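Local coordinates for extracellular solute-binding protein family 5 (Brucella melitensis, PDB 4ONY) that probably captures peptides or related solutes in the periplasm and hands them to an ABC transporter for import, at residues W125-P130 with P193-N198; L137-I142 with M189-K194; R319-D324 with K432-E437; V314-R319 with F480-I485. One frame throughout, in Å; residues are numbered along the deposited sequence.

Contact 1 (W125-P130 with P193-N198); sequences WSDGQP and PKHAIN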
loop_
_atom_site.group_PDB
_atom_site.type_symbol
_atom_site.label_atom_id
_atom_site.label_comp_id
_atom_site.label_asym_id
_atom_site.label_seq_id
_atom_site.Cartn_x
_atom_site.Cartn_y
_atom_site.Cartn_z
ATOM N N TRP A 125 9.787 15.218 -24.826
ATOM C CA TRP A 125 9.412 16.172 -23.786
ATOM C C TRP A 125 8.224 17.002 -24.270
ATOM O O TRP A 125 7.949 17.060 -25.483
ATOM C CB TRP A 125 10.641 17.064 -23.439
ATOM C CG TRP A 125 11.810 16.240 -23.026
ATOM C CD1 TRP A 125 12.962 15.999 -23.731
ATOM C CD2 TRP A 125 11.905 15.457 -21.829
ATOM N NE1 TRP A 125 13.796 15.167 -23.009
ATOM C CE2 TRP A 125 13.155 14.801 -21.850
ATOM C CE3 TRP A 125 11.056 15.249 -20.763
ATOM C CZ2 TRP A 125 13.569 13.943 -20.823
ATOM C CZ3 TRP A 125 11.460 14.386 -19.717
ATOM C CH2 TRP A 125 12.710 13.750 -19.771
ATOM N N SER A 126 7.481 17.585 -23.336
ATOM C CA SER A 126 6.272 18.336 -23.682
ATOM C C SER A 126 6.598 19.599 -24.457
ATOM O O SER A 126 5.729 20.137 -25.090
ATOM C CB SER A 126 5.439 18.719 -22.432
ATOM O OG SER A 126 6.143 19.571 -21.546
ATOM N N ASP A 127 7.856 20.065 -24.421
ATOM C CA ASP A 127 8.284 21.164 -25.286
ATOM C C ASP A 127 8.747 20.703 -26.686
ATOM O O ASP A 127 9.217 21.498 -27.480
ATOM C CB ASP A 127 9.411 21.960 -24.609
ATOM C CG ASP A 127 10.661 21.107 -24.341
ATOM O OD1 ASP A 127 10.819 20.022 -24.936
ATOM O OD2 ASP A 127 11.510 21.546 -23.531
ATOM N N GLY A 128 8.590 19.425 -27.012
ATOM C CA GLY A 128 8.925 18.943 -28.346
ATOM C C GLY A 128 10.348 18.425 -28.506
ATOM O O GLY A 128 10.647 17.826 -29.523
ATOM N N GLN A 129 11.222 18.638 -27.528
ATOM C CA GLN A 129 12.567 18.066 -27.604
ATOM C C GLN A 129 12.557 16.542 -27.392
ATOM O O GLN A 129 11.667 16.018 -26.710
ATOM C CB GLN A 129 13.473 18.719 -26.580
ATOM C CG GLN A 129 13.675 20.207 -26.794
ATOM C CD GLN A 129 14.313 20.469 -28.090
ATOM O OE1 GLN A 129 15.301 19.841 -28.408
ATOM N NE2 GLN A 129 13.739 21.373 -28.875
ATOM N N PRO A 130 13.544 15.830 -27.980
ATOM C CA PRO A 130 13.559 14.366 -27.879
ATOM C C PRO A 130 13.977 13.870 -26.497
ATOM O O PRO A 130 14.844 14.425 -25.879
ATOM C CB PRO A 130 14.602 13.939 -28.936
ATOM C CG PRO A 130 15.493 15.138 -29.105
ATOM C CD PRO A 130 14.611 16.339 -28.867
ATOM N N PRO A 193 14.622 15.782 -18.002
ATOM C CA PRO A 193 15.144 16.480 -19.186
ATOM C C PRO A 193 16.412 17.301 -18.932
ATOM O O PRO A 193 16.327 18.391 -18.338
ATOM C CB PRO A 193 14.003 17.420 -19.561
ATOM C CG PRO A 193 13.316 17.707 -18.276
ATOM C CD PRO A 193 13.467 16.475 -17.429
ATOM N N LYS A 194 17.563 16.803 -19.392
ATOM C CA LYS A 194 18.829 17.511 -19.246
ATOM C C LYS A 194 18.732 18.927 -19.776
ATOM O O LYS A 194 19.207 19.858 -19.115
ATOM C CB LYS A 194 19.935 16.813 -20.015
ATOM C CG LYS A 194 21.317 17.387 -19.744
ATOM C CD LYS A 194 22.384 16.580 -20.450
ATOM C CE LYS A 194 23.764 17.074 -20.096
ATOM N NZ LYS A 194 24.774 16.289 -20.871
ATOM N N HIS A 195 18.095 19.100 -20.933
ATOM C CA HIS A 195 18.071 20.410 -21.579
ATOM C C HIS A 195 17.233 21.415 -20.817
ATOM O O HIS A 195 17.452 22.591 -20.979
ATOM C CB HIS A 195 17.524 20.342 -22.999
ATOM C CG HIS A 195 16.031 20.190 -23.056
ATOM N ND1 HIS A 195 15.406 18.973 -22.883
ATOM C CD2 HIS A 195 15.047 21.097 -23.266
ATOM C CE1 HIS A 195 14.098 19.147 -22.979
ATOM N NE2 HIS A 195 13.858 20.421 -23.233
ATOM N N ALA A 196 16.305 20.975 -19.996
ATOM C CA ALA A 196 15.379 21.893 -19.347
ATOM C C ALA A 196 15.649 22.151 -17.870
ATOM O O ALA A 196 14.861 22.846 -17.242
ATOM C CB ALA A 196 13.963 21.366 -19.487
ATOM N N ILE A 197 16.662 21.519 -17.283
ATOM C CA ILE A 197 16.893 21.640 -15.856
ATOM C C ILE A 197 18.169 22.466 -15.624
ATOM O O ILE A 197 19.214 22.178 -16.183
ATOM C CB ILE A 197 16.986 20.255 -15.203
ATOM C CG1 ILE A 197 15.590 19.693 -15.025
ATOM C CG2 ILE A 197 17.654 20.327 -13.838
ATOM C CD1 ILE A 197 15.540 18.210 -14.764
ATOM N N ASN A 198 18.063 23.464 -14.779
ATOM C CA ASN A 198 19.246 24.205 -14.282
ATOM C C ASN A 198 19.751 23.430 -13.101
ATOM O O ASN A 198 19.127 23.403 -12.058
ATOM C CB ASN A 198 18.888 25.633 -13.843
ATOM C CG ASN A 198 20.082 26.412 -13.280
ATOM O OD1 ASN A 198 21.001 25.875 -12.665
ATOM N ND2 ASN A 198 20.064 27.708 -13.503
#
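W125 lies against P193, and D127 against H195, in a loop-to-loop contact near the periphery of this family 5 solute-binding protein. A type I beta turn from W125 to G128, part of the connection between strand 114-119 and helix 133-146, meets the loop that follows helix 181-187. The indole and the proline form a CH-pi pair: P193 CB sits 3.5 Å from the centroid of the six-membered ring of W125 and only 9° off the ring normal, so the proline lies squarely over the face. W125 CG stands anti to the carbonyl carbon (chi1 -56°), and this rotation carries the indole out across P193. D135, on helix 133-146, accepts a hydrogen bond from the indole nitrogen and so ties the buried ring to the helix.

The imidazole of H195 is gripped on several sides. Q129 CG rests over one face, 3.9 Å from the ring centroid, while A196 CB lies over the opposite face. W125 CD1 reaches H195 CE1 at 3.4 Å near the imidazole plane, and the two rings meet obliquely. D127 also serves its own turn, since its OD1 accepts from the backbone N of Q129 at 3.0 Å, closing an Asx turn that helps to fix the carboxylate. The other oxygen takes the histidine: H195 NE2 donates to the syn lone pair of D127 OD2 over 2.6 Å, nearly straight at 176° and with the acceptor in the imidazole plane.

Contact 2 (L137-I142 with M189-K194); sequences LFTYDI and MPVLPK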
loop_
_atom_site.group_PDB
_atom_site.type_symbol
_atom_site.label_atom_id
_atom_site.label_comp_id
_atom_site.label_asym_id
_atom_site.label_seq_id
_atom_site.Cartn_x
_atom_site.Cartn_y
_atom_site.Cartn_z
ATOM N N LEU A 137 21.128 9.192 -18.634
ATOM C CA LEU A 137 22.398 9.256 -17.921
ATOM C C LEU A 137 22.405 10.442 -16.980
ATOM O O LEU A 137 22.862 10.335 -15.829
ATOM C CB LEU A 137 23.611 9.352 -18.886
ATOM C CG LEU A 137 23.852 8.211 -19.877
ATOM C CD1 LEU A 137 25.119 8.445 -20.690
ATOM C CD2 LEU A 137 23.946 6.881 -19.161
ATOM N N PHE A 138 21.941 11.585 -17.493
ATOM C CA PHE A 138 21.851 12.790 -16.701
ATOM C C PHE A 138 21.003 12.546 -15.455
ATOM O O PHE A 138 21.358 12.985 -14.347
ATOM C CB PHE A 138 21.243 13.899 -17.553
ATOM C CG PHE A 138 20.704 15.050 -16.771
ATOM C CD1 PHE A 138 21.541 16.032 -16.299
ATOM C CD2 PHE A 138 19.353 15.180 -16.577
ATOM C CE1 PHE A 138 21.024 17.120 -15.597
ATOM C CE2 PHE A 138 18.831 16.254 -15.858
ATOM C CZ PHE A 138 19.663 17.200 -15.358
ATOM N N THR A 139 19.890 11.855 -15.645
ATOM C CA THR A 139 18.933 11.578 -14.561
ATOM C C THR A 139 19.590 10.873 -13.390
ATOM O O THR A 139 19.411 11.285 -12.242
ATOM C CB THR A 139 17.717 10.739 -15.053
ATOM O OG1 THR A 139 16.970 11.465 -16.042
ATOM C CG2 THR A 139 16.793 10.419 -13.903
ATOM N N TYR A 140 20.353 9.811 -13.665
ATOM C CA TYR A 140 21.012 9.039 -12.572
ATOM C C TYR A 140 22.135 9.860 -11.923
ATOM O O TYR A 140 22.363 9.776 -10.692
ATOM C CB TYR A 140 21.467 7.640 -13.030
ATOM C CG TYR A 140 20.253 6.761 -13.160
ATOM C CD1 TYR A 140 19.431 6.849 -14.260
ATOM C CD2 TYR A 140 19.870 5.912 -12.123
ATOM C CE1 TYR A 140 18.253 6.112 -14.344
ATOM C CE2 TYR A 140 18.705 5.167 -12.191
ATOM C CZ TYR A 140 17.888 5.257 -13.305
ATOM O OH TYR A 140 16.693 4.524 -13.369
ATOM N N ASP A 141 22.829 10.641 -12.739
ATOM C CA ASP A 141 23.848 11.581 -12.225
ATOM C C ASP A 141 23.206 12.595 -11.211
ATOM O O ASP A 141 23.537 12.592 -10.001
ATOM C CB ASP A 141 24.510 12.296 -13.418
ATOM C CG ASP A 141 25.555 13.323 -12.993
ATOM O OD1 ASP A 141 26.011 13.300 -11.851
ATOM O OD2 ASP A 141 25.883 14.181 -13.810
ATOM N N ILE A 142 22.236 13.383 -11.678
ATOM C CA ILE A 142 21.714 14.440 -10.845
ATOM C C ILE A 142 20.915 13.951 -9.631
ATOM O O ILE A 142 20.986 14.563 -8.586
ATOM C CB ILE A 142 20.913 15.489 -11.648
ATOM C CG1 ILE A 142 20.712 16.751 -10.806
ATOM C CG2 ILE A 142 19.565 14.964 -12.096
ATOM C CD1 ILE A 142 20.046 17.880 -11.568
ATOM N N MET A 189 11.915 5.000 -11.087
ATOM C CA MET A 189 12.754 6.153 -11.302
ATOM C C MET A 189 12.168 6.932 -12.475
ATOM O O MET A 189 11.719 6.343 -13.441
ATOM C CB MET A 189 14.195 5.753 -11.650
ATOM C CG MET A 189 15.030 5.258 -10.478
ATOM S SD MET A 189 15.300 6.584 -9.270
ATOM C CE MET A 189 16.911 7.152 -9.782
ATOM N N PRO A 190 12.202 8.251 -12.401
ATOM C CA PRO A 190 11.809 9.042 -13.562
ATOM C C PRO A 190 12.864 9.083 -14.633
ATOM O O PRO A 190 13.977 8.544 -14.443
ATOM C CB PRO A 190 11.635 10.421 -12.955
ATOM C CG PRO A 190 12.737 10.471 -11.934
ATOM C CD PRO A 190 12.708 9.097 -11.314
ATOM N N VAL A 191 12.506 9.688 -15.771
ATOM C CA VAL A 191 13.475 10.239 -16.665
ATOM C C VAL A 191 13.243 11.752 -16.680
ATOM O O VAL A 191 12.120 12.219 -16.888
ATOM C CB VAL A 191 13.397 9.614 -18.087
ATOM C CG1 VAL A 191 14.511 10.164 -18.967
ATOM C CG2 VAL A 191 13.523 8.113 -18.008
ATOM N N LEU A 192 14.340 12.487 -16.482
ATOM C CA LEU A 192 14.401 13.941 -16.382
ATOM C C LEU A 192 15.056 14.575 -17.624
ATOM O O LEU A 192 15.947 13.981 -18.235
ATOM C CB LEU A 192 15.247 14.355 -15.174
ATOM C CG LEU A 192 14.799 13.791 -13.831
ATOM C CD1 LEU A 192 15.649 14.293 -12.678
ATOM C CD2 LEU A 192 13.326 14.128 -13.541
ATOM N N PRO A 193 14.622 15.782 -18.002
ATOM C CA PRO A 193 15.144 16.480 -19.186
ATOM C C PRO A 193 16.412 17.301 -18.932
ATOM O O PRO A 193 16.327 18.391 -18.338
ATOM C CB PRO A 193 14.003 17.420 -19.561
ATOM C CG PRO A 193 13.316 17.707 -18.276
ATOM C CD PRO A 193 13.467 16.475 -17.429
ATOM N N LYS A 194 17.563 16.803 -19.392
ATOM C CA LYS A 194 18.829 17.511 -19.246
ATOM C C LYS A 194 18.732 18.927 -19.776
ATOM O O LYS A 194 19.207 19.858 -19.115
ATOM C CB LYS A 194 19.935 16.813 -20.015
ATOM C CG LYS A 194 21.317 17.387 -19.744
ATOM C CD LYS A 194 22.384 16.580 -20.450
ATOM C CE LYS A 194 23.764 17.074 -20.096
ATOM N NZ LYS A 194 24.774 16.289 -20.871
HETATM O O HOH W 1 15.010 5.899 -15.161
#
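T139 on helix 133-146 faces the extended chain at L192, and its side chain can be followed outward. Its CB lies 4.1 Å from L192 N, and there the side chain forks. With OG1 anti to the carbonyl carbon (chi1 -63°), the methyl CG2 falls anti to the backbone N and turns to P190 O at 3.4 Å, also nearing L192 CG. The hydroxyl OG1 accepts from L192 N at 2.9 Å with an N-H...O angle of 166°; its second bond, to D135 O one turn back, stays within the helix.

Two aromatic residues of the helix extend the contact in opposite directions along the chain. K194 CA sits over one face of F138, 3.7 Å from the ring centroid, while I142 CG2 lies over the opposite face. Y140 and M189 reach toward each other from opposite directions, Y140 OH 3.3 Å from M189 CB, and M189 bends so that CE comes 3.6 Å from Y140 CE2. A water links Y140 OH to P190 O, to which it donates. The M189 sulfur, oblique to the Y140 ring, makes that pair a Met-aromatic contact. Helix 133-146 thus packs on the loop between helix 181-187 and strand 216-222 in this family 5 solute-binding protein.

Contact 3 (R319-D324 with K432-E437); sequences RPIFAD and KPFAFE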
loop_
_atom_site.group_PDB
_atom_site.type_symbol
_atom_site.label_atom_id
_atom_site.label_comp_id
_atom_site.label_asym_id
_atom_site.label_seq_id
_atom_site.Cartn_x
_atom_site.Cartn_y
_atom_site.Cartn_z
ATOM N N ARG A 319 7.479 -7.154 26.645
ATOM C CA ARG A 319 7.036 -7.009 28.024
ATOM C C ARG A 319 6.672 -8.386 28.580
ATOM O O ARG A 319 5.937 -9.141 27.925
ATOM C CB ARG A 319 5.831 -6.067 28.094
ATOM C CG ARG A 319 6.144 -4.632 27.651
ATOM C CD ARG A 319 6.426 -3.763 28.832
ATOM N NE ARG A 319 7.162 -2.547 28.485
ATOM C CZ ARG A 319 6.645 -1.325 28.432
ATOM N NH1 ARG A 319 5.345 -1.081 28.700
ATOM N NH2 ARG A 319 7.457 -0.316 28.143
ATOM N N PRO A 320 7.158 -8.739 29.787
ATOM C CA PRO A 320 6.859 -10.075 30.276
ATOM C C PRO A 320 5.343 -10.444 30.266
ATOM O O PRO A 320 4.952 -11.608 30.030
ATOM C CB PRO A 320 7.397 -10.018 31.705
ATOM C CG PRO A 320 8.588 -9.087 31.579
ATOM C CD PRO A 320 8.184 -8.060 30.588
ATOM N N ILE A 321 4.481 -9.480 30.538
ATOM C CA ILE A 321 3.042 -9.769 30.521
ATOM C C ILE A 321 2.583 -10.428 29.221
ATOM O O ILE A 321 1.584 -11.137 29.225
ATOM C CB ILE A 321 2.176 -8.505 30.708
ATOM C CG1 ILE A 321 2.589 -7.429 29.720
ATOM C CG2 ILE A 321 2.277 -8.019 32.148
ATOM C CD1 ILE A 321 1.669 -6.234 29.714
ATOM N N PHE A 322 3.288 -10.165 28.111
ATOM C CA PHE A 322 2.853 -10.610 26.787
ATOM C C PHE A 322 3.891 -11.516 26.100
ATOM O O PHE A 322 3.817 -11.732 24.892
ATOM C CB PHE A 322 2.580 -9.409 25.881
ATOM C CG PHE A 322 1.362 -8.561 26.245
ATOM C CD1 PHE A 322 0.219 -9.110 26.819
ATOM C CD2 PHE A 322 1.328 -7.248 25.871
ATOM C CE1 PHE A 322 -0.890 -8.337 27.109
ATOM C CE2 PHE A 322 0.224 -6.457 26.136
ATOM C CZ PHE A 322 -0.889 -7.012 26.753
ATOM N N ALA A 323 4.838 -12.069 26.862
ATOM C CA ALA A 323 5.848 -12.913 26.275
ATOM C C ALA A 323 5.348 -14.300 25.838
ATOM O O ALA A 323 5.941 -14.951 24.972
ATOM C CB ALA A 323 7.000 -13.065 27.254
ATOM N N ASP A 324 4.243 -14.739 26.416
ATOM C CA ASP A 324 3.771 -16.103 26.240
ATOM C C ASP A 324 2.731 -16.059 25.158
ATOM O O ASP A 324 1.660 -15.448 25.322
ATOM C CB ASP A 324 3.170 -16.614 27.581
ATOM C CG ASP A 324 2.840 -18.087 27.569
ATOM O OD1 ASP A 324 2.551 -18.628 26.479
ATOM O OD2 ASP A 324 2.884 -18.688 28.669
ATOM N N LYS A 432 0.431 -11.583 40.330
ATOM C CA LYS A 432 -0.037 -10.201 40.308
ATOM C C LYS A 432 -1.361 -10.130 39.595
ATOM O O LYS A 432 -1.545 -10.787 38.575
ATOM C CB LYS A 432 0.918 -9.266 39.543
ATOM C CG LYS A 432 2.274 -9.111 40.165
ATOM C CD LYS A 432 2.969 -7.822 39.736
ATOM C CE LYS A 432 3.761 -7.943 38.455
ATOM N NZ LYS A 432 4.663 -9.142 38.391
ATOM N N PRO A 433 -2.275 -9.295 40.066
ATOM C CA PRO A 433 -3.444 -9.054 39.214
ATOM C C PRO A 433 -3.043 -8.590 37.800
ATOM O O PRO A 433 -2.122 -7.783 37.645
ATOM C CB PRO A 433 -4.213 -7.956 39.966
ATOM C CG PRO A 433 -3.780 -8.112 41.384
ATOM C CD PRO A 433 -2.323 -8.491 41.279
ATOM N N PHE A 434 -3.678 -9.165 36.777
ATOM C CA PHE A 434 -3.245 -8.937 35.393
ATOM C C PHE A 434 -3.780 -7.585 34.928
ATOM O O PHE A 434 -4.989 -7.337 34.967
ATOM C CB PHE A 434 -3.728 -10.057 34.463
ATOM C CG PHE A 434 -3.060 -10.048 33.115
ATOM C CD1 PHE A 434 -1.687 -10.090 33.018
ATOM C CD2 PHE A 434 -3.783 -10.024 31.954
ATOM C CE1 PHE A 434 -1.027 -10.094 31.774
ATOM C CE2 PHE A 434 -3.161 -10.050 30.714
ATOM C CZ PHE A 434 -1.778 -10.074 30.604
ATOM N N ALA A 435 -2.879 -6.735 34.479
ATOM C CA ALA A 435 -3.203 -5.394 34.082
ATOM C C ALA A 435 -2.230 -4.910 33.010
ATOM O O ALA A 435 -1.079 -5.304 33.014
ATOM C CB ALA A 435 -3.121 -4.492 35.283
ATOM N N PHE A 436 -2.708 -4.070 32.096
ATOM C CA PHE A 436 -1.847 -3.488 31.119
ATOM C C PHE A 436 -2.444 -2.222 30.549
ATOM O O PHE A 436 -3.605 -1.885 30.835
ATOM C CB PHE A 436 -1.499 -4.472 29.999
ATOM C CG PHE A 436 -2.654 -4.912 29.144
ATOM C CD1 PHE A 436 -2.933 -4.255 27.946
ATOM C CD2 PHE A 436 -3.363 -6.070 29.446
ATOM C CE1 PHE A 436 -3.941 -4.700 27.118
ATOM C CE2 PHE A 436 -4.356 -6.541 28.610
ATOM C CZ PHE A 436 -4.657 -5.839 27.449
ATOM N N GLU A 437 -1.630 -1.495 29.801
ATOM C CA GLU A 437 -2.034 -0.227 29.202
ATOM C C GLU A 437 -2.178 -0.319 27.678
ATOM O O GLU A 437 -1.293 -0.853 26.983
ATOM C CB GLU A 437 -0.973 0.847 29.519
ATOM C CG GLU A 437 -1.222 2.217 28.914
ATOM C CD GLU A 437 -0.045 3.114 29.131
ATOM O OE1 GLU A 437 0.892 3.116 28.331
ATOM O OE2 GLU A 437 -0.055 3.882 30.102
#
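Along 432-437, F434 is the first to touch I321 and F322, its ring swung toward them with CG anti to the backbone N (chi1 -167°). F434 CE1 meets I321 CB at 3.7 Å, and F434 CZ lies 4.0 Å from F322 CE1, with the two phenylalanine side chains crossing at about a right angle. At A435, where the strand begins, the side chain turns away and the approach is by the backbone: A435 O lies 4.4 Å from I321 CD1. F436 then points back. Its CB touches I321 CD1 at 3.6 Å, and its ring receives the edge of F322 in a T-shaped pair. The evidence is a centroid separation of 4.9 Å, planes 71° apart, and F322 CZ lying over the centre of the F436 face. I321 CD1 also covers one face of F322, so the isoleucine both braces that ring and reaches the strand. No hydrogen bond joins the two segments; the contact is carried by apolar side chains.

Strand 435-440, entered here, runs between strands 462-467 and 484-489 in the mixed sheet. The loop at 319-324 leads into helix 325-333, whose L331 touches both F322 and F434, closing the cluster from the helix side.

Contact 4 (V314-R319 with F480-I485); sequences VFNTRR and FDYDMI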
loop_
_atom_site.group_PDB
_atom_site.type_symbol
_atom_site.label_atom_id
_atom_site.label_comp_id
_atom_site.label_asym_id
_atom_site.label_seq_id
_atom_site.Cartn_x
_atom_site.Cartn_y
_atom_site.Cartn_z
ATOM N N VAL A 314 -1.685 -4.468 18.816
ATOM C CA VAL A 314 -0.362 -5.033 18.792
ATOM C C VAL A 314 0.130 -5.302 20.188
ATOM O O VAL A 314 0.127 -4.417 21.028
ATOM C CB VAL A 314 0.649 -4.112 18.087
ATOM C CG1 VAL A 314 1.988 -4.814 17.980
ATOM C CG2 VAL A 314 0.203 -3.813 16.654
ATOM N N PHE A 315 0.513 -6.535 20.465
ATOM C CA PHE A 315 1.109 -6.902 21.742
ATOM C C PHE A 315 2.605 -6.612 21.689
ATOM O O PHE A 315 3.301 -7.131 20.804
ATOM C CB PHE A 315 0.991 -8.414 22.000
ATOM C CG PHE A 315 -0.437 -8.937 22.150
ATOM C CD1 PHE A 315 -1.108 -8.818 23.370
ATOM C CD2 PHE A 315 -1.033 -9.608 21.110
ATOM C CE1 PHE A 315 -2.401 -9.324 23.538
ATOM C CE2 PHE A 315 -2.332 -10.107 21.248
ATOM C CZ PHE A 315 -3.007 -9.960 22.470
ATOM N N ASN A 316 3.122 -5.836 22.644
ATOM C CA ASN A 316 4.585 -5.750 22.805
ATOM C C ASN A 316 5.143 -6.970 23.533
ATOM O O ASN A 316 5.203 -7.003 24.759
ATOM C CB ASN A 316 5.021 -4.484 23.542
ATOM C CG ASN A 316 6.524 -4.275 23.518
ATOM O OD1 ASN A 316 7.271 -5.079 22.961
ATOM N ND2 ASN A 316 6.983 -3.188 24.164
ATOM N N THR A 317 5.603 -7.949 22.752
ATOM C CA THR A 317 6.068 -9.232 23.289
ATOM C C THR A 317 7.335 -9.064 24.119
ATOM O O THR A 317 7.702 -9.963 24.851
ATOM C CB THR A 317 6.305 -10.341 22.213
ATOM O OG1 THR A 317 7.449 -10.056 21.414
ATOM C CG2 THR A 317 5.078 -10.550 21.328
ATOM N N ARG A 318 8.003 -7.915 24.023
ATOM C CA ARG A 318 9.142 -7.645 24.908
ATOM C C ARG A 318 8.715 -7.536 26.380
ATOM O O ARG A 318 9.547 -7.664 27.284
ATOM C CB ARG A 318 9.863 -6.325 24.508
ATOM C CG ARG A 318 10.341 -6.294 23.049
ATOM C CD ARG A 318 10.781 -4.870 22.659
ATOM N NE ARG A 318 11.094 -4.687 21.228
ATOM C CZ ARG A 318 10.211 -4.454 20.283
ATOM N NH1 ARG A 318 8.910 -4.453 20.554
ATOM N NH2 ARG A 318 10.607 -4.302 19.031
ATOM N N ARG A 319 7.479 -7.154 26.645
ATOM C CA ARG A 319 7.036 -7.009 28.024
ATOM C C ARG A 319 6.672 -8.386 28.580
ATOM O O ARG A 319 5.937 -9.141 27.925
ATOM C CB ARG A 319 5.831 -6.067 28.094
ATOM C CG ARG A 319 6.144 -4.632 27.651
ATOM C CD ARG A 319 6.426 -3.763 28.832
ATOM N NE ARG A 319 7.162 -2.547 28.485
ATOM C CZ ARG A 319 6.645 -1.325 28.432
ATOM N NH1 ARG A 319 5.345 -1.081 28.700
ATOM N NH2 ARG A 319 7.457 -0.316 28.143
ATOM N N PHE A 480 9.857 1.487 21.828
ATOM C CA PHE A 480 8.957 0.382 22.145
ATOM C C PHE A 480 8.443 0.497 23.587
ATOM O O PHE A 480 8.281 -0.510 24.260
ATOM C CB PHE A 480 9.653 -0.953 21.880
ATOM C CG PHE A 480 10.234 -1.040 20.487
ATOM C CD1 PHE A 480 9.419 -0.895 19.375
ATOM C CD2 PHE A 480 11.611 -1.213 20.286
ATOM C CE1 PHE A 480 9.948 -0.916 18.087
ATOM C CE2 PHE A 480 12.151 -1.266 18.996
ATOM C CZ PHE A 480 11.319 -1.106 17.895
ATOM N N ASP A 481 8.148 1.739 24.021
ATOM C CA ASP A 481 7.697 2.004 25.399
ATOM C C ASP A 481 6.143 1.933 25.537
ATOM O O ASP A 481 5.486 2.956 25.594
ATOM C CB ASP A 481 8.250 3.334 25.900
ATOM C CG ASP A 481 7.857 3.608 27.326
ATOM O OD1 ASP A 481 7.364 2.676 28.016
ATOM O OD2 ASP A 481 8.036 4.751 27.738
ATOM N N TYR A 482 5.588 0.723 25.467
ATOM C CA TYR A 482 4.152 0.491 25.555
ATOM C C TYR A 482 3.890 -1.017 25.815
ATOM O O TYR A 482 4.750 -1.857 25.525
ATOM C CB TYR A 482 3.424 0.935 24.267
ATOM C CG TYR A 482 4.046 0.341 23.018
ATOM C CD1 TYR A 482 3.715 -0.936 22.589
ATOM C CD2 TYR A 482 4.983 1.063 22.280
ATOM C CE1 TYR A 482 4.308 -1.491 21.460
ATOM C CE2 TYR A 482 5.579 0.517 21.163
ATOM C CZ TYR A 482 5.237 -0.770 20.756
ATOM O OH TYR A 482 5.865 -1.300 19.673
ATOM N N ASP A 483 2.710 -1.326 26.341
ATOM C CA ASP A 483 2.219 -2.684 26.455
ATOM C C ASP A 483 1.527 -3.058 25.146
ATOM O O ASP A 483 1.864 -4.065 24.516
ATOM C CB ASP A 483 1.219 -2.824 27.619
ATOM C CG ASP A 483 1.861 -2.620 28.974
ATOM O OD1 ASP A 483 3.085 -2.877 29.095
ATOM O OD2 ASP A 483 1.146 -2.200 29.904
ATOM N N MET A 484 0.559 -2.243 24.754
ATOM C CA MET A 484 -0.270 -2.505 23.577
ATOM C C MET A 484 -0.580 -1.177 22.889
ATOM O O MET A 484 -0.735 -0.115 23.599
ATOM C CB MET A 484 -1.567 -3.197 24.008
ATOM C CG MET A 484 -2.532 -3.476 22.861
ATOM S SD MET A 484 -4.010 -4.411 23.325
ATOM C CE MET A 484 -3.331 -6.052 23.525
ATOM N N ILE A 485 -0.643 -1.207 21.554
ATOM C CA ILE A 485 -1.067 -0.075 20.728
ATOM C C ILE A 485 -1.984 -0.597 19.631
ATOM O O ILE A 485 -2.130 -1.811 19.475
ATOM C CB ILE A 485 0.151 0.626 20.003
ATOM C CG1 ILE A 485 0.978 -0.390 19.203
ATOM C CG2 ILE A 485 1.057 1.352 21.020
ATOM C CD1 ILE A 485 2.155 0.181 18.415
#
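The guanidinium of R318 stacks on the ring of F480, a cation-pi pair with planes within 9° and centres 3.6 Å apart. R318 NH2 donates to the carbonyl O of N515 and of R508. R318 NH1 donates to N316 OD1, which takes the backbone N of R318 from the opposite face of its amide plane; the latter bond closes an Asx turn. The amide nitrogen of N316 makes the bond across: ND2 donates to Y482 O at 2.9 Å, with the acceptor in the amide plane.

R319 meets its acids edge-on, both acceptors close to the guanidinium plane. R319 NH1 bonds D483 OD1 at 2.9 Å from above the carboxylate, the two planes 85° apart, and NH2 reaches the anti side of D481 OD1 at 3.0 Å. R319, D481 and D483 thus form a salt-bridge network, and the bent arginine chain (chi2 -97°) brings the guanidinium over the Y482 peptide.

Farther on, F315 and M484 run side by side, M484 CE 3.4 Å from F315 CE1. The backbones pair antiparallel here, and V314 N bonds I485 O at 2.8 Å.

Strands 310-315 and 484-489 are thus sheet neighbours, with 435-440 beyond the latter. Helix 325-333 packs on F315, helix 470-478 on Y482 and I485.

In the fold
The four contacts form two groups far apart in space. Contacts 1 and 2 have centres 11 Å apart and share P193 and K194; W125 of contact 1 packs against L192 of contact 2, so one run of loop serves both. Contacts 3 and 4, centres 10 Å apart, share R319 and reach adjacent strands of one sheet, where D483 probably accepts a hydrogen bond from the backbone of E437; contact 3 is nested in the loop that contact 4 closes. Between the groups, contacts 1 and 3 are about 62 Å apart between centres, and contacts 2 and 4 about 44 Å. The bound polyether is held by other residues: Q222, Q225, R226, Y256 and Y257.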